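Long-range contacts in 5-Carboxyvanillate Decarboxylase (Novosphingobium aromaticivorans, PDB 4QRN), which probably catalyses the metal-dependent, non-oxidative decarboxylation of 5-carboxyvanillate to vanillate, with a manganese ion bound in its active site: residues A[274-279]-A[295-300]; A[267-272]-A[320-325]. One frame throughout, in Å; residues are numbered along the deposited sequence.

Interaction 1: residues A[274-279]-A[295-300]. With 1DF (4-hydroxy-3-methoxy-5-nitrobenzoic acid), chain N.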
loop_
_atom_site.group_PDB
_atom_site.type_symbol
_atom_site.label_atom_id
_atom_site.label_comp_id
_atom_site.label_asym_id
_atom_site.label_seq_id
_atom_site.Cartn_x
_atom_site.Cartn_y
_atom_site.Cartn_z
ATOM N N ARG A 274 7.476 -6.228 7.496
ATOM C CA ARG A 274 6.260 -6.082 8.277
ATOM C C ARG A 274 5.255 -7.192 7.949
ATOM O O ARG A 274 4.588 -7.707 8.860
ATOM C CB ARG A 274 5.690 -4.697 8.045
ATOM C CG ARG A 274 4.416 -4.376 8.787
ATOM C CD ARG A 274 4.433 -2.879 9.028
ATOM N NE ARG A 274 3.248 -2.271 9.603
ATOM C CZ ARG A 274 2.995 -2.185 10.900
ATOM N NH1 ARG A 274 3.766 -2.820 11.800
ATOM N NH2 ARG A 274 1.929 -1.484 11.296
ATOM N N LEU A 275 5.117 -7.569 6.693
ATOM C CA LEU A 275 4.220 -8.658 6.327
ATOM C C LEU A 275 4.588 -9.928 7.083
ATOM O O LEU A 275 3.740 -10.583 7.695
ATOM C CB LEU A 275 4.241 -8.941 4.830
ATOM C CG LEU A 275 3.760 -7.831 3.907
ATOM C CD1 LEU A 275 3.902 -8.262 2.454
ATOM C CD2 LEU A 275 2.338 -7.411 4.203
ATOM N N ASP A 276 5.854 -10.320 7.009
ATOM C CA ASP A 276 6.254 -11.556 7.670
ATOM C C ASP A 276 6.174 -11.443 9.185
ATOM O O ASP A 276 5.722 -12.382 9.837
ATOM C CB ASP A 276 7.643 -12.007 7.211
ATOM C CG ASP A 276 7.581 -13.069 6.097
ATOM O OD1 ASP A 276 6.666 -13.936 6.120
ATOM O OD2 ASP A 276 8.455 -13.052 5.213
ATOM N N TYR A 277 6.603 -10.316 9.751
ATOM C CA TYR A 277 6.560 -10.179 11.198
ATOM C C TYR A 277 5.117 -10.309 11.694
ATOM O O TYR A 277 4.833 -11.056 12.636
ATOM C CB TYR A 277 7.158 -8.834 11.656
ATOM C CG TYR A 277 7.228 -8.771 13.161
ATOM C CD1 TYR A 277 6.158 -8.297 13.894
ATOM C CD2 TYR A 277 8.329 -9.275 13.844
ATOM C CE1 TYR A 277 6.184 -8.291 15.292
ATOM C CE2 TYR A 277 8.373 -9.298 15.221
ATOM C CZ TYR A 277 7.299 -8.805 15.946
ATOM O OH TYR A 277 7.335 -8.821 17.321
ATOM N N MET A 278 4.205 -9.566 11.085
ATOM C CA MET A 278 2.833 -9.550 11.565
ATOM C C MET A 278 2.048 -10.787 11.161
ATOM O O MET A 278 1.154 -11.210 11.910
ATOM C CB MET A 278 2.132 -8.249 11.161
ATOM C CG MET A 278 2.704 -7.018 11.869
ATOM S SD MET A 278 2.513 -7.217 13.669
ATOM C CE MET A 278 3.151 -5.680 14.297
ATOM N N HIS A 279 2.396 -11.399 10.034
ATOM C CA HIS A 279 1.814 -12.683 9.692
ATOM C C HIS A 279 2.171 -13.699 10.787
ATOM O O HIS A 279 1.297 -14.405 11.324
ATOM C CB HIS A 279 2.314 -13.179 8.338
ATOM C CG HIS A 279 1.771 -14.516 7.992
ATOM N ND1 HIS A 279 2.561 -15.642 7.952
ATOM C CD2 HIS A 279 0.507 -14.924 7.741
ATOM C CE1 HIS A 279 1.808 -16.683 7.651
ATOM N NE2 HIS A 279 0.562 -16.273 7.508
ATOM N N LYS A 295 4.042 -23.255 4.820
ATOM C CA LYS A 295 5.306 -23.987 4.728
ATOM C C LYS A 295 6.507 -23.077 4.512
ATOM O O LYS A 295 7.615 -23.449 4.881
ATOM C CB LYS A 295 5.264 -25.045 3.631
ATOM C CG LYS A 295 4.298 -26.182 3.906
ATOM C CD LYS A 295 4.325 -27.203 2.778
ATOM C CE LYS A 295 3.338 -28.318 3.047
ATOM N NZ LYS A 295 3.167 -29.215 1.874
ATOM N N LYS A 296 6.283 -21.903 3.927
ATOM C CA LYS A 296 7.359 -20.923 3.716
ATOM C C LYS A 296 6.955 -19.604 4.353
ATOM O O LYS A 296 5.787 -19.388 4.696
ATOM C CB LYS A 296 7.646 -20.666 2.224
ATOM C CG LYS A 296 7.960 -21.916 1.440
ATOM C CD LYS A 296 8.372 -21.593 0.005
ATOM C CE LYS A 296 8.863 -22.844 -0.705
ATOM N NZ LYS A 296 9.429 -22.505 -2.015
ATOM N N THR A 297 7.928 -18.725 4.521
ATOM C CA THR A 297 7.652 -17.328 4.828
ATOM C C THR A 297 7.098 -16.628 3.594
ATOM O O THR A 297 7.212 -17.118 2.464
ATOM C CB THR A 297 8.932 -16.606 5.265
ATOM O OG1 THR A 297 9.864 -16.665 4.180
ATOM C CG2 THR A 297 9.537 -17.259 6.511
ATOM N N ILE A 298 6.514 -15.456 3.817
ATOM C CA ILE A 298 6.056 -14.644 2.696
ATOM C C ILE A 298 7.244 -14.307 1.791
ATOM O O ILE A 298 7.127 -14.360 0.562
ATOM C CB ILE A 298 5.297 -13.389 3.194
ATOM C CG1 ILE A 298 4.010 -13.857 3.907
ATOM C CG2 ILE A 298 4.965 -12.469 2.018
ATOM C CD1 ILE A 298 3.254 -12.748 4.612
ATOM N N GLU A 299 8.399 -14.003 2.379
ATOM C CA GLU A 299 9.607 -13.800 1.600
ATOM C C GLU A 299 9.913 -15.020 0.712
ATOM O O GLU A 299 10.241 -14.870 -0.485
ATOM C CB GLU A 299 10.766 -13.503 2.541
ATOM C CG GLU A 299 12.078 -13.356 1.807
ATOM C CD GLU A 299 13.179 -12.926 2.713
ATOM O OE1 GLU A 299 13.078 -13.166 3.936
ATOM O OE2 GLU A 299 14.141 -12.335 2.207
ATOM N N GLY A 300 9.804 -16.215 1.293
ATOM C CA GLY A 300 10.013 -17.421 0.521
ATOM C C GLY A 300 9.089 -17.528 -0.677
ATOM O O GLY A 300 9.540 -17.898 -1.770
HETATM C C1 1DF N . -0.401 -2.984 16.582
HETATM C CO1 1DF N . 0.698 -2.420 15.976
HETATM C CO2 1DF N . -1.273 -2.187 17.321
HETATM C CM1 1DF N . 0.871 -1.037 16.141
HETATM C CM2 1DF N . -0.966 -0.867 17.588
HETATM O OM 1DF N . -1.761 -0.042 18.333
HETATM C CZ 1DF N . 0.170 -0.298 17.059
HETATM C CC 1DF N . -0.664 -4.419 16.477
HETATM C CV 1DF N . -3.044 -0.487 18.665
HETATM O O1 1DF N . -1.833 -4.834 16.601
HETATM O O2 1DF N . 0.311 -5.246 16.307
HETATM O O3 1DF N . 0.596 0.898 17.486
HETATM N N 1DF N . 1.706 -0.351 15.099
HETATM O O11 1DF N . 1.833 0.843 15.019
HETATM O O22 1DF N . 2.122 -1.062 14.159
HETATM O O HOH W 1 10.945 -12.581 5.961
#
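Leu-275, Asp-276 and His-279 of helix 268-284 meet the start of helix 298-304, while the flanking Arg-274 looks to the dimer interface. Its chain is extended from CG to NE, and at the guanidinium edge Arg-274 NH2 donates to nitro oxygen O22 of a bound 4-hydroxy-3-methoxy-5-nitrobenzoic acid at 2.9 Å. Tyr-73 and Arg-80 of the second subunit bind the same inhibitor, so Arg-274 reaches a pocket across the interface. Leu-275 is apolar where it faces Ile-298, its CB 3.9 Å from CD1. Asp-276 supplies the polar grip: OD1 accepts from Ile-298 N at 2.8 Å through its syn lone pair, and OD2 accepts from Glu-299 N at 3.0 Å, on the syn side but 21° out of the carboxylate plane. Its chi1 of -97° lies well off a staggered value, probably the cost of presenting both oxygens. In this amidohydrolase fold, helix 268-284 follows strand 259-261 and helix 298-304 leads into strand 306-309, so the carboxylate ties together two helices of the connection between neighbouring parallel strands. Thr-297 is the N-cap, its OG1 accepting from Gly-300 N at 2.9 Å; the helix start should favour a negative Asp-276. A water donates to both Asp-276 OD2 and Glu-299 OE1, bridging like charges. One turn on, His-279 lays CB against Ile-298 CD1 at 3.9 Å, and this isoleucine also packs on Leu-243 and Ile-246 of helix 233-248.

Interaction 2: residues A[267-272]-A[320-325]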
loop_
_atom_site.group_PDB
_atom_site.type_symbol
_atom_site.label_atom_id
_atom_site.label_comp_id
_atom_site.label_asym_id
_atom_site.label_seq_id
_atom_site.Cartn_x
_atom_site.Cartn_y
_atom_site.Cartn_z
ATOM N N ALA A 267 3.409 -2.821 -3.759
ATOM C CA ALA A 267 4.025 -2.474 -2.478
ATOM C C ALA A 267 4.476 -3.653 -1.637
ATOM O O ALA A 267 5.168 -3.435 -0.642
ATOM C CB ALA A 267 3.116 -1.515 -1.624
ATOM N N LEU A 268 4.070 -4.878 -1.968
ATOM C CA LEU A 268 4.390 -5.988 -1.077
ATOM C C LEU A 268 5.895 -6.175 -0.848
ATOM O O LEU A 268 6.281 -6.468 0.281
ATOM C CB LEU A 268 3.700 -7.283 -1.514
ATOM C CG LEU A 268 2.162 -7.233 -1.602
ATOM C CD1 LEU A 268 1.608 -8.659 -1.725
ATOM C CD2 LEU A 268 1.496 -6.540 -0.420
ATOM N N PRO A 269 6.758 -5.981 -1.862
ATOM C CA PRO A 269 8.194 -6.130 -1.587
ATOM C C PRO A 269 8.689 -5.133 -0.532
ATOM O O PRO A 269 9.574 -5.463 0.267
ATOM C CB PRO A 269 8.841 -5.920 -2.968
ATOM C CG PRO A 269 7.746 -6.409 -3.925
ATOM C CD PRO A 269 6.477 -5.848 -3.309
ATOM N N TYR A 270 8.155 -3.909 -0.549
ATOM C CA TYR A 270 8.567 -2.890 0.396
ATOM C C TYR A 270 8.044 -3.193 1.798
ATOM O O TYR A 270 8.735 -2.952 2.796
ATOM C CB TYR A 270 8.090 -1.546 -0.104
ATOM C CG TYR A 270 8.569 -0.348 0.690
ATOM C CD1 TYR A 270 9.869 0.112 0.587
ATOM C CD2 TYR A 270 7.681 0.359 1.513
ATOM C CE1 TYR A 270 10.272 1.256 1.286
ATOM C CE2 TYR A 270 8.075 1.487 2.195
ATOM C CZ TYR A 270 9.364 1.938 2.072
ATOM O OH TYR A 270 9.791 3.073 2.707
ATOM N N TRP A 271 6.828 -3.725 1.877
ATOM C CA TRP A 271 6.221 -4.099 3.145
ATOM C C TRP A 271 6.753 -5.419 3.707
ATOM O O TRP A 271 6.311 -5.834 4.775
ATOM C CB TRP A 271 4.725 -4.280 2.968
ATOM C CG TRP A 271 3.877 -3.061 2.856
ATOM C CD1 TRP A 271 3.058 -2.744 1.813
ATOM C CD2 TRP A 271 3.640 -2.080 3.869
ATOM N NE1 TRP A 271 2.323 -1.618 2.112
ATOM C CE2 TRP A 271 2.659 -1.195 3.368
ATOM C CE3 TRP A 271 4.116 -1.906 5.165
ATOM C CZ2 TRP A 271 2.159 -0.134 4.126
ATOM C CZ3 TRP A 271 3.627 -0.832 5.915
ATOM C CH2 TRP A 271 2.660 0.017 5.394
ATOM N N LEU A 272 7.652 -6.109 3.004
ATOM C CA LEU A 272 7.905 -7.516 3.304
ATOM C C LEU A 272 8.257 -7.790 4.758
ATOM O O LEU A 272 7.769 -8.759 5.343
ATOM C CB LEU A 272 9.026 -8.027 2.413
ATOM C CG LEU A 272 9.395 -9.489 2.596
ATOM C CD1 LEU A 272 8.181 -10.429 2.361
ATOM C CD2 LEU A 272 10.567 -9.815 1.651
ATOM N N LYS A 320 15.392 -1.389 -8.499
ATOM C CA LYS A 320 16.545 -2.026 -7.884
ATOM C C LYS A 320 16.196 -2.638 -6.535
ATOM O O LYS A 320 16.699 -3.708 -6.188
ATOM C CB LYS A 320 17.699 -1.032 -7.749
ATOM C CG LYS A 320 18.388 -0.727 -9.070
ATOM C CD LYS A 320 19.544 0.245 -8.899
ATOM C CE LYS A 320 20.392 0.335 -10.167
ATOM N NZ LYS A 320 21.504 1.331 -9.977
ATOM N N PHE A 321 15.366 -1.953 -5.762
ATOM C CA PHE A 321 14.943 -2.476 -4.464
ATOM C C PHE A 321 14.248 -3.817 -4.666
ATOM O O PHE A 321 14.521 -4.825 -4.007
ATOM C CB PHE A 321 14.002 -1.474 -3.789
ATOM C CG PHE A 321 13.486 -1.944 -2.454
ATOM C CD1 PHE A 321 12.374 -2.767 -2.391
ATOM C CD2 PHE A 321 14.100 -1.568 -1.274
ATOM C CE1 PHE A 321 11.884 -3.220 -1.172
ATOM C CE2 PHE A 321 13.630 -2.035 -0.060
ATOM C CZ PHE A 321 12.516 -2.862 -0.010
ATOM N N CYS A 322 13.334 -3.826 -5.626
ATOM C CA CYS A 322 12.547 -5.007 -5.873
ATOM C C CYS A 322 13.445 -6.153 -6.416
ATOM O O CYS A 322 13.259 -7.316 -6.057
ATOM C CB CYS A 322 11.432 -4.618 -6.836
ATOM S SG CYS A 322 10.099 -5.773 -6.977
ATOM N N GLN A 323 14.403 -5.820 -7.281
ATOM C CA GLN A 323 15.339 -6.827 -7.776
ATOM C C GLN A 323 16.122 -7.448 -6.622
ATOM O O GLN A 323 16.397 -8.646 -6.615
ATOM C CB GLN A 323 16.334 -6.226 -8.779
ATOM C CG GLN A 323 15.699 -5.925 -10.127
ATOM C CD GLN A 323 16.648 -5.139 -11.029
ATOM O OE1 GLN A 323 17.389 -4.280 -10.554
ATOM N NE2 GLN A 323 16.633 -5.435 -12.336
ATOM N N GLN A 324 16.507 -6.639 -5.642
ATOM C CA GLN A 324 17.217 -7.170 -4.493
ATOM C C GLN A 324 16.320 -8.099 -3.661
ATOM O O GLN A 324 16.773 -9.162 -3.218
ATOM C CB GLN A 324 17.766 -6.024 -3.653
ATOM C CG GLN A 324 18.664 -6.494 -2.500
ATOM C CD GLN A 324 18.945 -5.416 -1.466
ATOM O OE1 GLN A 324 19.119 -4.245 -1.799
ATOM N NE2 GLN A 324 18.997 -5.817 -0.197
ATOM N N VAL A 325 15.067 -7.714 -3.433
ATOM C CA VAL A 325 14.174 -8.513 -2.586
ATOM C C VAL A 325 13.751 -9.815 -3.269
ATOM O O VAL A 325 13.740 -10.881 -2.659
ATOM C CB VAL A 325 12.901 -7.690 -2.241
ATOM C CG1 VAL A 325 11.841 -8.571 -1.570
ATOM C CG2 VAL A 325 13.267 -6.517 -1.341
#
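Helix segments 268-272 and 320-325 cross at 63° with axes 9.8 Å apart, and Pro-269 and Cys-322 bring their CA atoms nearest, at 6.2 Å. The contact packs two helices of the amidohydrolase barrel fold: helix 268-284 follows strand 259-261, helix 316-326 follows strand 306-309, and these strands lie side by side in the parallel sheet. No hydrogen bond crosses; the interface is buried and largely apolar. Pro-269 suits the first turn of its helix, where a backbone N-H is not needed for the i to i-4 pattern, and its compact ring turns toward the partner helix. Phe-321 reaches across to the other backbone. With CG trans to its own N (chi1 179°), the edge of the Phe-321 ring meets Pro-269 O, 3.5 Å from Phe-321 CE1. Over one face of this phenyl comes Tyr-270 CD1, 4.0 Å from Phe-321 CZ, the ring planes inclined at 56°. The tyrosine can afford a hydroxyl here because OH bonds to Met-264 O of the second subunit, and its ring meets Tyr-270 of that subunit. Replacing Phe-321 by an alanine is likely to open a gap beside Pro-269 O and leave the Tyr-270 ring without this packing partner. Beta-branched Val-325 divides its methyls: CG2 approaches Pro-269 O, whereas Val-325 CG1 lies 3.7 Å from Leu-272 CD2.

Overall arrangement
Both interactions use helix 268-284: interaction 2 involves its first turn, and interaction 1 the part that follows. Interaction 2 is buried throughout and relies on apolar and aromatic packing against helix 316-326. Interaction 1, farther from the chain's centre and partly exposed, adds a carboxylate, a capping threonine and a water to a smaller apolar patch, as fits a helix start whose N-H groups need acceptors. Leu-272 joins the two, its CD1 lying 3.8 Å from Ile-298 CG2, so the apolar packing is continuous between them. Each also touches the second subunit: interaction 2 through Tyr-270, interaction 1 through residues such as Arg-274 and Met-278.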